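Local coordinates for protein CHAD domain (Ricinus communis, PDB 6QV5) that probably binds inorganic polyphosphate through an all-helical CHAD domain and carries a bound zinc ion, at residues D100-T108 with D246-L257; L182-A190 with R203-G211. All blocks are in the same frame, centred on the assembly; numbering follows the deposited sequence. Where two conformers were deposited one is given.

Contact 1: residues D100-T108 with D246-L257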
ATOM      1  N   ASP A 100       6.145   9.042   0.957  1.00 55.67           N
ATOM      2  CA  ASP A 100       5.364  10.127   1.569  1.00 56.04           C
ATOM      3  C   ASP A 100       5.824  11.511   1.099  1.00 60.86           C
ATOM      4  O   ASP A 100       4.984  12.346   0.758  1.00 60.64           O
ATOM      5  CB  ASP A 100       5.424  10.048   3.109  1.00 58.05           C
ATOM      6  CG  ASP A 100       4.576   8.965   3.760  1.00 69.86           C
ATOM      7  OD1 ASP A 100       3.830   8.269   3.031  1.00 70.75           O
ATOM      8  OD2 ASP A 100       4.657   8.813   4.998  1.00 76.31           O
ATOM      9  N   TRP A 101       7.152  11.739   1.057  1.00 57.92           N
ATOM     10  CA  TRP A 101       7.739  13.002   0.610  1.00 58.25           C
ATOM     11  C   TRP A 101       7.644  13.199  -0.902  1.00 63.05           C
ATOM     12  O   TRP A 101       7.584  14.341  -1.357  1.00 62.79           O
ATOM     13  CB  TRP A 101       9.177  13.160   1.121  1.00 57.12           C
ATOM     14  CG  TRP A 101       9.231  13.561   2.563  1.00 58.18           C
ATOM     15  CD1 TRP A 101       9.293  12.731   3.643  1.00 61.10           C
ATOM     16  CD2 TRP A 101       9.123  14.892   3.085  1.00 58.13           C
ATOM     17  NE1 TRP A 101       9.281  13.464   4.806  1.00 60.65           N
ATOM     18  CE2 TRP A 101       9.170  14.794   4.494  1.00 62.11           C
ATOM     19  CE3 TRP A 101       9.026  16.165   2.497  1.00 59.39           C
ATOM     20  CZ2 TRP A 101       9.121  15.920   5.325  1.00 61.44           C
ATOM     21  CZ3 TRP A 101       8.980  17.280   3.321  1.00 60.92           C
ATOM     22  CH2 TRP A 101       9.024  17.152   4.716  1.00 61.58           C
ATOM     23  N   ASP A 102       7.606  12.098  -1.674  1.00 60.45           N
ATOM     24  CA  ASP A 102       7.472  12.146  -3.131  1.00 60.76           C
ATOM     25  C   ASP A 102       6.034  12.480  -3.548  1.00 64.64           C
ATOM     26  O   ASP A 102       5.844  13.176  -4.546  1.00 63.94           O
ATOM     27  CB  ASP A 102       7.937  10.827  -3.774  1.00 62.93           C
ATOM     28  CG  ASP A 102       9.115  10.950  -4.732  1.00 75.56           C
ATOM     29  OD1 ASP A 102       9.563  12.094  -4.989  1.00 76.39           O
ATOM     30  OD2 ASP A 102       9.587   9.905  -5.226  1.00 81.85           O
ATOM     31  N   VAL A 103       5.031  11.983  -2.783  1.00 61.59           N
ATOM     32  CA  VAL A 103       3.598  12.233  -3.008  1.00 61.76           C
ATOM     33  C   VAL A 103       3.313  13.718  -2.735  1.00 66.64           C
ATOM     34  O   VAL A 103       2.645  14.367  -3.539  1.00 65.97           O
ATOM     35  CB  VAL A 103       2.685  11.280  -2.173  1.00 65.44           C
ATOM     36  CG1 VAL A 103       1.214  11.698  -2.233  1.00 65.12           C
ATOM     37  CG2 VAL A 103       2.838   9.830  -2.623  1.00 65.19           C
ATOM     38  N   LEU A 104       3.858  14.248  -1.619  1.00 64.35           N
ATOM     39  CA  LEU A 104       3.732  15.645  -1.201  1.00 64.82           C
ATOM     40  C   LEU A 104       4.266  16.600  -2.279  1.00 70.49           C
ATOM     41  O   LEU A 104       3.611  17.593  -2.580  1.00 70.04           O
ATOM     42  CB  LEU A 104       4.453  15.862   0.155  1.00 64.79           C
ATOM     43  CG  LEU A 104       4.652  17.305   0.670  1.00 69.41           C
ATOM     44  CD1 LEU A 104       3.328  17.982   0.999  1.00 69.59           C
ATOM     45  CD2 LEU A 104       5.546  17.325   1.889  1.00 71.27           C
ATOM     46  N   LEU A 105       5.423  16.270  -2.877  1.00 68.47           N
ATOM     47  CA  LEU A 105       6.080  17.070  -3.909  1.00 69.01           C
ATOM     48  C   LEU A 105       5.377  17.052  -5.279  1.00 75.07           C
ATOM     49  O   LEU A 105       5.210  18.113  -5.883  1.00 74.90           O
ATOM     50  CB  LEU A 105       7.555  16.630  -4.042  1.00 69.01           C
ATOM     51  CG  LEU A 105       8.449  17.401  -5.022  1.00 73.63           C
ATOM     52  CD1 LEU A 105       8.868  18.750  -4.454  1.00 73.73           C
ATOM     53  CD2 LEU A 105       9.668  16.587  -5.387  1.00 75.96           C
ATOM     54  N   ALA A 106       4.995  15.860  -5.771  1.00 73.22           N
ATOM     55  CA  ALA A 106       4.398  15.680  -7.097  1.00 73.80           C
ATOM     56  C   ALA A 106       2.866  15.772  -7.172  1.00 79.64           C
ATOM     57  O   ALA A 106       2.346  16.109  -8.240  1.00 79.24           O
ATOM     58  CB  ALA A 106       4.859  14.358  -7.692  1.00 74.47           C
ATOM     59  N   SER A 107       2.147  15.457  -6.078  1.00 77.57           N
ATOM     60  CA  SER A 107       0.683  15.445  -6.092  1.00 77.99           C
ATOM     61  C   SER A 107      -0.001  16.437  -5.138  1.00 83.13           C
ATOM     62  O   SER A 107      -0.950  17.101  -5.555  1.00 82.75           O
ATOM     63  CB  SER A 107       0.170  14.029  -5.832  1.00 81.58           C
ATOM     64  OG  SER A 107      -1.245  13.953  -5.812  1.00 90.89           O
ATOM     65  N   THR A 108       0.444  16.515  -3.872  1.00 80.72           N
ATOM     66  CA  THR A 108      -0.206  17.352  -2.858  1.00 81.20           C
ATOM     67  C   THR A 108       0.135  18.850  -2.962  1.00 86.92           C
ATOM     68  O   THR A 108      -0.779  19.666  -2.850  1.00 86.61           O
ATOM     69  CB  THR A 108       0.038  16.808  -1.449  1.00 88.60           C
ATOM     70  OG1 THR A 108       0.313  15.407  -1.520  1.00 87.76           O
ATOM     71  CG2 THR A 108      -1.154  17.029  -0.539  1.00 87.14           C
ATOM     72  N   ASP A 246      -3.847  11.730   1.787  1.00 68.76           N
ATOM     73  CA  ASP A 246      -2.668  12.450   1.294  1.00 68.68           C
ATOM     74  C   ASP A 246      -2.603  13.861   1.886  1.00 72.73           C
ATOM     75  O   ASP A 246      -1.520  14.327   2.235  1.00 72.30           O
ATOM     76  CB  ASP A 246      -2.664  12.512  -0.244  1.00 70.49           C
ATOM     77  CG  ASP A 246      -2.374  11.197  -0.951  1.00 79.86           C
ATOM     78  OD1 ASP A 246      -2.060  10.200  -0.259  1.00 79.80           O
ATOM     79  OD2 ASP A 246      -2.458  11.165  -2.197  1.00 86.53           O
ATOM     80  N   LEU A 247      -3.774  14.507   2.037  1.00 69.56           N
ATOM     81  CA  LEU A 247      -3.951  15.843   2.606  1.00 69.50           C
ATOM     82  C   LEU A 247      -3.542  15.879   4.089  1.00 73.19           C
ATOM     83  O   LEU A 247      -2.826  16.796   4.492  1.00 72.46           O
ATOM     84  CB  LEU A 247      -5.428  16.263   2.453  1.00 69.69           C
ATOM     85  CG  LEU A 247      -5.845  17.172   1.282  1.00 74.56           C
ATOM     86  CD1 LEU A 247      -5.452  16.597  -0.079  1.00 74.91           C
ATOM     87  CD2 LEU A 247      -7.340  17.369   1.289  1.00 77.12           C
ATOM     88  N   VAL A 248      -3.975  14.874   4.889  1.00 69.98           N
ATOM     89  CA  VAL A 248      -3.668  14.797   6.322  1.00 69.81           C
ATOM     90  C   VAL A 248      -2.188  14.400   6.564  1.00 72.80           C
ATOM     91  O   VAL A 248      -1.605  14.851   7.552  1.00 72.60           O
ATOM     92  CB  VAL A 248      -4.689  13.931   7.125  1.00 73.98           C
ATOM     93  CG1 VAL A 248      -4.457  12.434   6.950  1.00 73.79           C
ATOM     94  CG2 VAL A 248      -4.709  14.313   8.604  1.00 73.92           C
ATOM     95  N   VAL A 249      -1.584  13.598   5.653  1.00 68.48           N
ATOM     96  CA  VAL A 249      -0.174  13.186   5.733  1.00 67.76           C
ATOM     97  C   VAL A 249       0.701  14.421   5.458  1.00 70.75           C
ATOM     98  O   VAL A 249       1.672  14.658   6.181  1.00 70.01           O
ATOM     99  CB  VAL A 249       0.147  11.972   4.804  1.00 71.55           C
ATOM    100  CG1 VAL A 249       1.651  11.787   4.592  1.00 71.20           C
ATOM    101  CG2 VAL A 249      -0.469  10.685   5.350  1.00 71.35           C
ATOM    102  N   ALA A 250       0.303  15.234   4.453  1.00 66.98           N
ATOM    103  CA  ALA A 250       0.961  16.482   4.055  1.00 66.64           C
ATOM    104  C   ALA A 250       1.061  17.467   5.226  1.00 70.43           C
ATOM    105  O   ALA A 250       2.128  18.041   5.444  1.00 69.61           O
ATOM    106  CB  ALA A 250       0.209  17.121   2.903  1.00 67.27           C
ATOM    107  N   GLY A 251      -0.035  17.615   5.976  1.00 67.34           N
ATOM    108  CA  GLY A 251      -0.117  18.478   7.152  1.00 67.41           C
ATOM    109  C   GLY A 251       0.804  18.033   8.270  1.00 71.62           C
ATOM    110  O   GLY A 251       1.396  18.871   8.956  1.00 71.42           O
ATOM    111  N   ARG A 252       0.944  16.704   8.443  1.00 68.39           N
ATOM    112  CA  ARG A 252       1.814  16.072   9.436  1.00 68.23           C
ATOM    113  C   ARG A 252       3.289  16.255   9.038  1.00 71.58           C
ATOM    114  O   ARG A 252       4.102  16.620   9.889  1.00 71.22           O
ATOM    115  CB  ARG A 252       1.451  14.579   9.582  1.00 69.01           C
ATOM    116  CG  ARG A 252       2.285  13.811  10.612  1.00 80.04           C
ATOM    117  CD  ARG A 252       2.032  12.309  10.584  1.00 90.94           C
ATOM    118  NE  ARG A 252       2.363  11.694   9.293  1.00100.34           N
ATOM    119  CZ  ARG A 252       3.569  11.247   8.951  1.00115.06           C
ATOM    120  NH1 ARG A 252       4.588  11.348   9.796  1.00101.45           N
ATOM    121  NH2 ARG A 252       3.767  10.702   7.758  1.00103.10           N
ATOM    122  N   LEU A 253       3.623  16.011   7.748  1.00 67.85           N
ATOM    123  CA  LEU A 253       4.981  16.143   7.206  1.00 67.61           C
ATOM    124  C   LEU A 253       5.492  17.582   7.237  1.00 72.77           C
ATOM    125  O   LEU A 253       6.659  17.798   7.569  1.00 72.47           O
ATOM    126  CB  LEU A 253       5.086  15.582   5.773  1.00 67.39           C
ATOM    127  CG  LEU A 253       4.957  14.065   5.574  1.00 71.58           C
ATOM    128  CD1 LEU A 253       4.934  13.724   4.100  1.00 71.50           C
ATOM    129  CD2 LEU A 253       6.090  13.303   6.251  1.00 73.50           C
ATOM    130  N   LEU A 254       4.629  18.560   6.892  1.00 70.50           N
ATOM    131  CA  LEU A 254       4.993  19.978   6.886  1.00 70.83           C
ATOM    132  C   LEU A 254       5.188  20.538   8.295  1.00 76.55           C
ATOM    133  O   LEU A 254       6.131  21.298   8.505  1.00 76.28           O
ATOM    134  CB  LEU A 254       4.002  20.827   6.072  1.00 70.80           C
ATOM    135  CG  LEU A 254       4.039  20.658   4.547  1.00 75.33           C
ATOM    136  CD1 LEU A 254       2.758  21.159   3.916  1.00 75.35           C
ATOM    137  CD2 LEU A 254       5.249  21.349   3.925  1.00 77.74           C
ATOM    138  N   GLN A 255       4.335  20.128   9.265  1.00 74.63           N
ATOM    139  CA  GLN A 255       4.438  20.537  10.674  1.00 75.25           C
ATOM    140  C   GLN A 255       5.772  20.049  11.276  1.00 81.16           C
ATOM    141  O   GLN A 255       6.395  20.781  12.049  1.00 81.01           O
ATOM    142  CB  GLN A 255       3.216  20.047  11.486  1.00 76.68           C
ATOM    143  CG  GLN A 255       3.208  20.399  12.984  1.00 94.51           C
ATOM    144  CD  GLN A 255       3.314  21.878  13.279  1.00116.24           C
ATOM    145  OE1 GLN A 255       2.368  22.650  13.085  1.00111.99           O
ATOM    146  NE2 GLN A 255       4.471  22.302  13.767  1.00109.18           N
ATOM    147  N   GLU A 256       6.222  18.837  10.875  1.00 78.94           N
ATOM    148  CA  GLU A 256       7.500  18.242  11.283  1.00 79.26           C
ATOM    149  C   GLU A 256       8.656  19.031  10.655  1.00 84.15           C
ATOM    150  O   GLU A 256       9.679  19.244  11.309  1.00 83.87           O
ATOM    151  CB  GLU A 256       7.577  16.769  10.854  1.00 80.67           C
ATOM    152  CG  GLU A 256       6.832  15.814  11.772  1.00 91.72           C
ATOM    153  CD  GLU A 256       6.706  14.385  11.275  1.00111.48           C
ATOM    154  OE1 GLU A 256       7.704  13.838  10.749  1.00106.24           O
ATOM    155  OE2 GLU A 256       5.607  13.805  11.427  1.00103.23           O
ATOM    156  N   LEU A 257       8.475  19.474   9.388  1.00 81.46           N
ATOM    157  CA  LEU A 257       9.440  20.272   8.629  1.00 81.71           C
ATOM    158  C   LEU A 257       9.567  21.683   9.226  1.00 86.84           C
ATOM    159  O   LEU A 257      10.656  22.253   9.196  1.00 86.41           O
ATOM    160  CB  LEU A 257       9.032  20.328   7.138  1.00 81.70           C
ATOM    161  CG  LEU A 257       9.952  21.075   6.155  1.00 86.25           C
ATOM    162  CD1 LEU A 257      11.228  20.295   5.877  1.00 86.50           C
ATOM    163  CD2 LEU A 257       9.235  21.355   4.853  1.00 88.32           C
TER
HETATM  164  O   HOH W   1       0.841  14.375   0.933  1.00 54.39           O

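Contact 2: residues L182-A190 with R203-G211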
ATOM      1  N   LEU A 182     -13.000 -11.103   4.391  1.00 80.81           N
ATOM      2  CA  LEU A 182     -12.615  -9.783   3.882  1.00 80.25           C
ATOM      3  C   LEU A 182     -13.783  -8.973   3.327  1.00 83.67           C
ATOM      4  O   LEU A 182     -13.798  -7.755   3.507  1.00 82.90           O
ATOM      5  CB  LEU A 182     -11.473  -9.867   2.860  1.00 80.22           C
ATOM      6  CG  LEU A 182     -10.070 -10.101   3.439  1.00 84.80           C
ATOM      7  CD1 LEU A 182      -9.091 -10.432   2.348  1.00 84.81           C
ATOM      8  CD2 LEU A 182      -9.569  -8.890   4.220  1.00 87.26           C
ATOM      9  N   HIS A 183     -14.761  -9.634   2.668  1.00 80.37           N
ATOM     10  CA  HIS A 183     -15.964  -8.973   2.146  1.00 80.15           C
ATOM     11  C   HIS A 183     -16.836  -8.541   3.332  1.00 83.57           C
ATOM     12  O   HIS A 183     -17.388  -7.441   3.315  1.00 82.68           O
ATOM     13  CB  HIS A 183     -16.737  -9.899   1.185  1.00 81.04           C
ATOM     14  CG  HIS A 183     -17.936  -9.261   0.546  1.00 84.47           C
ATOM     15  ND1 HIS A 183     -17.806  -8.234  -0.372  1.00 86.20           N
ATOM     16  CD2 HIS A 183     -19.249  -9.539   0.705  1.00 86.16           C
ATOM     17  CE1 HIS A 183     -19.039  -7.916  -0.733  1.00 85.57           C
ATOM     18  NE2 HIS A 183     -19.941  -8.672  -0.109  1.00 85.95           N
ATOM     19  N   LYS A 184     -16.906  -9.401   4.374  1.00 80.51           N
ATOM     20  CA  LYS A 184     -17.629  -9.182   5.631  1.00 80.51           C
ATOM     21  C   LYS A 184     -16.991  -8.016   6.392  1.00 84.77           C
ATOM     22  O   LYS A 184     -17.717  -7.163   6.901  1.00 84.40           O
ATOM     23  CB  LYS A 184     -17.608 -10.473   6.478  1.00 83.10           C
ATOM     24  CG  LYS A 184     -18.184 -10.370   7.893  1.00 97.66           C
ATOM     25  CD  LYS A 184     -18.187 -11.721   8.617  1.00107.93           C
ATOM     26  CE  LYS A 184     -16.834 -12.160   9.135  1.00118.95           C
ATOM     27  NZ  LYS A 184     -16.847 -13.586   9.558  1.00128.16           N
ATOM     28  N   SER A 185     -15.639  -7.977   6.447  1.00 81.61           N
ATOM     29  CA  SER A 185     -14.856  -6.931   7.114  1.00 81.58           C
ATOM     30  C   SER A 185     -15.008  -5.578   6.416  1.00 85.32           C
ATOM     31  O   SER A 185     -15.193  -4.572   7.101  1.00 84.92           O
ATOM     32  CB  SER A 185     -13.385  -7.327   7.199  1.00 85.32           C
ATOM     33  OG  SER A 185     -12.625  -6.397   7.954  1.00 94.68           O
ATOM     34  N   LEU A 186     -14.942  -5.556   5.063  1.00 81.93           N
ATOM     35  CA  LEU A 186     -15.083  -4.346   4.243  1.00 81.88           C
ATOM     36  C   LEU A 186     -16.458  -3.704   4.422  1.00 86.91           C
ATOM     37  O   LEU A 186     -16.530  -2.509   4.706  1.00 86.57           O
ATOM     38  CB  LEU A 186     -14.801  -4.650   2.752  1.00 81.76           C
ATOM     39  CG  LEU A 186     -15.180  -3.574   1.718  1.00 86.17           C
ATOM     40  CD1 LEU A 186     -14.178  -2.433   1.702  1.00 86.34           C
ATOM     41  CD2 LEU A 186     -15.297  -4.172   0.339  1.00 88.32           C
ATOM     42  N   LEU A 187     -17.536  -4.502   4.265  1.00 84.42           N
ATOM     43  CA  LEU A 187     -18.924  -4.056   4.401  1.00 84.76           C
ATOM     44  C   LEU A 187     -19.244  -3.556   5.810  1.00 89.57           C
ATOM     45  O   LEU A 187     -19.955  -2.560   5.946  1.00 89.04           O
ATOM     46  CB  LEU A 187     -19.890  -5.177   3.977  1.00 84.91           C
ATOM     47  CG  LEU A 187     -20.599  -5.006   2.624  1.00 89.70           C
ATOM     48  CD1 LEU A 187     -19.618  -5.070   1.454  1.00 89.92           C
ATOM     49  CD2 LEU A 187     -21.668  -6.064   2.439  1.00 92.19           C
ATOM     50  N   LYS A 188     -18.700  -4.228   6.851  1.00 87.11           N
ATOM     51  CA  LYS A 188     -18.884  -3.863   8.260  1.00 87.45           C
ATOM     52  C   LYS A 188     -18.224  -2.512   8.552  1.00 92.41           C
ATOM     53  O   LYS A 188     -18.846  -1.657   9.182  1.00 91.89           O
ATOM     54  CB  LYS A 188     -18.302  -4.950   9.181  1.00 90.11           C
ATOM     55  CG  LYS A 188     -18.816  -4.906  10.620  1.00105.16           C
ATOM     56  CD  LYS A 188     -17.811  -5.491  11.618  1.00115.46           C
ATOM     57  CE  LYS A 188     -17.814  -7.003  11.682  1.00126.40           C
ATOM     58  NZ  LYS A 188     -16.785  -7.518  12.624  1.00135.47           N
ATOM     59  N   ARG A 189     -16.974  -2.324   8.079  1.00 89.89           N
ATOM     60  CA  ARG A 189     -16.200  -1.092   8.256  1.00 90.16           C
ATOM     61  C   ARG A 189     -16.783   0.081   7.471  1.00 95.54           C
ATOM     62  O   ARG A 189     -16.700   1.215   7.939  1.00 95.25           O
ATOM     63  CB  ARG A 189     -14.719  -1.313   7.915  1.00 89.81           C
ATOM     64  CG  ARG A 189     -13.969  -2.070   9.001  1.00 98.34           C
ATOM     65  CD  ARG A 189     -12.611  -2.537   8.528  1.00106.37           C
ATOM     66  NE  ARG A 189     -11.878  -3.217   9.595  1.00113.65           N
ATOM     67  CZ  ARG A 189     -10.570  -3.452   9.579  1.00126.70           C
ATOM     68  NH1 ARG A 189      -9.830  -3.060   8.549  1.00113.22           N
ATOM     69  NH2 ARG A 189      -9.990  -4.078  10.594  1.00113.02           N
ATOM     70  N   ALA A 190     -17.392  -0.191   6.299  1.00 93.19           N
ATOM     71  CA  ALA A 190     -18.035   0.827   5.462  1.00 93.58           C
ATOM     72  C   ALA A 190     -19.360   1.295   6.084  1.00 98.91           C
ATOM     73  O   ALA A 190     -19.774   2.432   5.851  1.00 98.37           O
ATOM     74  CB  ALA A 190     -18.270   0.285   4.062  1.00 94.31           C
ATOM     75  N   ARG A 203      -9.721   2.426   8.482  1.00 87.64           N
ATOM     76  CA  ARG A 203     -10.114   1.013   8.549  1.00 86.41           C
ATOM     77  C   ARG A 203     -10.781   0.553   7.251  1.00 87.11           C
ATOM     78  O   ARG A 203     -10.513  -0.559   6.797  1.00 86.51           O
ATOM     79  CB  ARG A 203     -11.036   0.756   9.749  1.00 87.19           C
ATOM     80  CG  ARG A 203     -10.288   0.388  11.024  1.00 99.03           C
ATOM     81  CD  ARG A 203     -11.239   0.036  12.154  1.00111.00           C
ATOM     82  NE  ARG A 203     -11.831   1.226  12.764  1.00121.53           N
ATOM     83  CZ  ARG A 203     -12.871   1.213  13.592  1.00137.08           C
ATOM     84  NH1 ARG A 203     -13.458   0.065  13.915  1.00125.43           N
ATOM     85  NH2 ARG A 203     -13.339   2.345  14.099  1.00123.73           N
ATOM     86  N   THR A 204     -11.624   1.418   6.649  1.00 81.35           N
ATOM     87  CA  THR A 204     -12.322   1.155   5.388  1.00 80.10           C
ATOM     88  C   THR A 204     -11.313   1.111   4.229  1.00 81.58           C
ATOM     89  O   THR A 204     -11.388   0.195   3.405  1.00 81.08           O
ATOM     90  CB  THR A 204     -13.461   2.175   5.176  1.00 87.34           C
ATOM     91  OG1 THR A 204     -14.286   2.206   6.343  1.00 86.49           O
ATOM     92  CG2 THR A 204     -14.324   1.859   3.955  1.00 85.55           C
ATOM     93  N   ARG A 205     -10.369   2.094   4.193  1.00 76.36           N
ATOM     94  CA  ARG A 205      -9.321   2.222   3.180  0.60 75.63           C
ATOM     95  C   ARG A 205      -8.403   0.983   3.150  1.00 78.47           C
ATOM     96  O   ARG A 205      -8.038   0.514   2.070  1.00 77.86           O
ATOM     97  CB  ARG A 205      -8.519   3.511   3.441  0.60 75.29           C
ATOM     98  CG  ARG A 205      -7.498   3.888   2.368  0.60 83.27           C
ATOM     99  CD  ARG A 205      -6.955   5.300   2.555  0.60 88.70           C
ATOM    100  NE  ARG A 205      -6.412   5.534   3.898  0.60 92.30           N
ATOM    101  CZ  ARG A 205      -5.152   5.309   4.254  0.60103.20           C
ATOM    102  NH1 ARG A 205      -4.277   4.844   3.369  0.60 90.21           N
ATOM    103  NH2 ARG A 205      -4.754   5.548   5.496  0.60 87.60           N
ATOM    104  N   ILE A 206      -8.026   0.466   4.341  1.00 73.95           N
ATOM    105  CA  ILE A 206      -7.143  -0.705   4.433  1.00 73.18           C
ATOM    106  C   ILE A 206      -7.910  -1.995   4.088  1.00 75.84           C
ATOM    107  O   ILE A 206      -7.325  -2.894   3.485  1.00 75.40           O
ATOM    108  CB  ILE A 206      -6.322  -0.812   5.753  1.00 76.31           C
ATOM    109  CG1 ILE A 206      -7.214  -0.989   7.004  1.00 76.77           C
ATOM    110  CG2 ILE A 206      -5.360   0.377   5.904  1.00 77.08           C
ATOM    111  CD1 ILE A 206      -6.610  -1.892   8.090  1.00 84.40           C
ATOM    112  N   ALA A 207      -9.225  -2.058   4.417  1.00 71.53           N
ATOM    113  CA  ALA A 207     -10.099  -3.195   4.089  1.00 70.86           C
ATOM    114  C   ALA A 207     -10.279  -3.278   2.569  1.00 73.71           C
ATOM    115  O   ALA A 207     -10.392  -4.374   2.018  1.00 73.39           O
ATOM    116  CB  ALA A 207     -11.450  -3.038   4.769  1.00 71.53           C
ATOM    117  N   THR A 208     -10.267  -2.107   1.903  1.00 69.61           N
ATOM    118  CA  THR A 208     -10.359  -1.936   0.455  1.00 69.21           C
ATOM    119  C   THR A 208      -9.061  -2.435  -0.206  1.00 72.08           C
ATOM    120  O   THR A 208      -9.125  -3.095  -1.244  1.00 71.41           O
ATOM    121  CB  THR A 208     -10.662  -0.461   0.140  1.00 79.29           C
ATOM    122  OG1 THR A 208     -11.902  -0.095   0.747  1.00 80.67           O
ATOM    123  CG2 THR A 208     -10.737  -0.182  -1.336  1.00 78.43           C
ATOM    124  N   LYS A 209      -7.894  -2.117   0.401  1.00 68.18           N
ATOM    125  CA  LYS A 209      -6.572  -2.529  -0.079  1.00 67.86           C
ATOM    126  C   LYS A 209      -6.376  -4.038   0.085  1.00 71.18           C
ATOM    127  O   LYS A 209      -5.946  -4.696  -0.864  1.00 70.41           O
ATOM    128  CB  LYS A 209      -5.453  -1.757   0.643  1.00 70.43           C
ATOM    129  CG  LYS A 209      -5.009  -0.491  -0.076  1.00 84.07           C
ATOM    130  CD  LYS A 209      -3.790   0.126   0.600  1.00 94.07           C
ATOM    131  CE  LYS A 209      -3.256   1.319  -0.152  1.00104.06           C
ATOM    132  NZ  LYS A 209      -2.086   1.924   0.537  1.00111.58           N
ATOM    133  N   ARG A 210      -6.718  -4.581   1.280  1.00 67.94           N
ATOM    134  CA  ARG A 210      -6.625  -6.010   1.610  1.00 67.97           C
ATOM    135  C   ARG A 210      -7.475  -6.853   0.657  1.00 71.63           C
ATOM    136  O   ARG A 210      -7.010  -7.891   0.187  1.00 71.07           O
ATOM    137  CB  ARG A 210      -7.053  -6.272   3.065  1.00 68.90           C
ATOM    138  CG  ARG A 210      -6.011  -5.905   4.111  1.00 80.70           C
ATOM    139  CD  ARG A 210      -6.568  -6.086   5.508  1.00 92.91           C
ATOM    140  NE  ARG A 210      -5.658  -5.579   6.536  1.00103.40           N
ATOM    141  CZ  ARG A 210      -5.933  -5.549   7.837  1.00118.24           C
ATOM    142  NH1 ARG A 210      -7.099  -5.997   8.287  1.00106.13           N
ATOM    143  NH2 ARG A 210      -5.046  -5.069   8.697  1.00104.71           N
ATOM    144  N   GLY A 211      -8.692  -6.380   0.372  1.00 68.28           N
ATOM    145  CA  GLY A 211      -9.640  -7.028  -0.529  1.00 68.06           C
ATOM    146  C   GLY A 211      -9.193  -7.023  -1.977  1.00 71.63           C
ATOM    147  O   GLY A 211      -9.421  -8.001  -2.695  1.00 70.73           O
TER

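Contact 1: residues D100-T108 with D246-L257
Within the all-helical CHAD domain, the end of helix 82-108 packs against the long helix 224-260, the two segment axes running 112° apart and approaching to 10.1 Å. Such a steep angle limits the backbones to a short crossing, where the CA atoms of Leu104 and Ala250 come within 6.0 Å. Towards one end of the contact, Leu253 lies over a face of the Trp101 indole, its CD2 3.5 Å from Trp101 NE1, while CB of Leu257 meets the ring at its edge, 4.0 Å from Trp101 CH2. Val129 and Ile132 of helix 122-145 also touch the indole. Leu253 CG, anti to its carbonyl carbon (chi1 -69°), sets CD2 on the indole and CD1 3.6 Å from Asp100 O. The charged groups lie at the margin. Asp100 OD2 forms a long salt bridge with Arg252 NH2 (3.5 Å), approaching the guanidinium edge in plane although the carboxylate is turned 68° from it; Arg252 NH1 in turn pairs with Glu256. Near Thr108 the helix widens into a pi-type turn, and Thr108 CG2 rests 3.7 Å from Ala250 CB. There one water bridges the helices, donating to Asp246 O and lying 2.7 Å from Thr108 OG1.

Contact 2: residues L182-A190 with R203-G211
Leu186 and Ala207 mark the tightly packed part of this contact: their CA atoms are 5.1 Å apart, and Ala207 CB points at the opposing backbone, 3.9 Å from Leu186 CA. The small alanine is consistent with the close axis approach of 8.8 Å. Leu186 CG is anti to the backbone N (chi1 168°), which carries CD1 across to the hydroxyl of Thr208, and Leu234 of helix 224-260 touches the same leucine. Thr208 OG1 is itself held by a bond to Thr204 O, donated from above the carbonyl plane. Beside it, Thr204 OG1 makes its hydrogen bond to Ser200 O; its approach to the backbone O of Arg189, at 3.1 Å, is a close contact.

The more exposed side is built from long, charged chains. Arg189 runs extended across helix 203-211 as a knob among Arg203, Thr204, Ile206 and Ala207. Its NH1 donates to Arg203 O at 3.1 Å with a bent N-H...O angle of 144°; that oxygen also takes Ala207 N from the opposite face. Arg203 CG covers the centre of one guanidinium face and Ser185 OG the rim of the other, while Ile206 CD1 sits near the edge. Arg210 NH1 comes within 4.0 Å of Arg189 NH1. At 157° between their directions, these neighbouring helices form an antiparallel helical hairpin of the CHAD domain.

How the contacts relate
Helix 224-260 connects the two contacts: it supplies residues 246-257 to contact 1 and, through Leu234 and Gln238, also touches the side chains of contact 2. Their centres are 25 Å apart, and their nearest atoms stay about 7 Å from one another. Contact 1 joins helices distant in sequence, and eight of its thirteen touching residues are buried; contact 2 closes a local hairpin and is somewhat more exposed, with six of eleven buried. The interfaces are similar in size, 544 and 510 Å², yet differ in chemistry. Apolar packing around an indole, bordered by opposite charges, contrasts with a close alanine-leucine seam continued by an arginine knob.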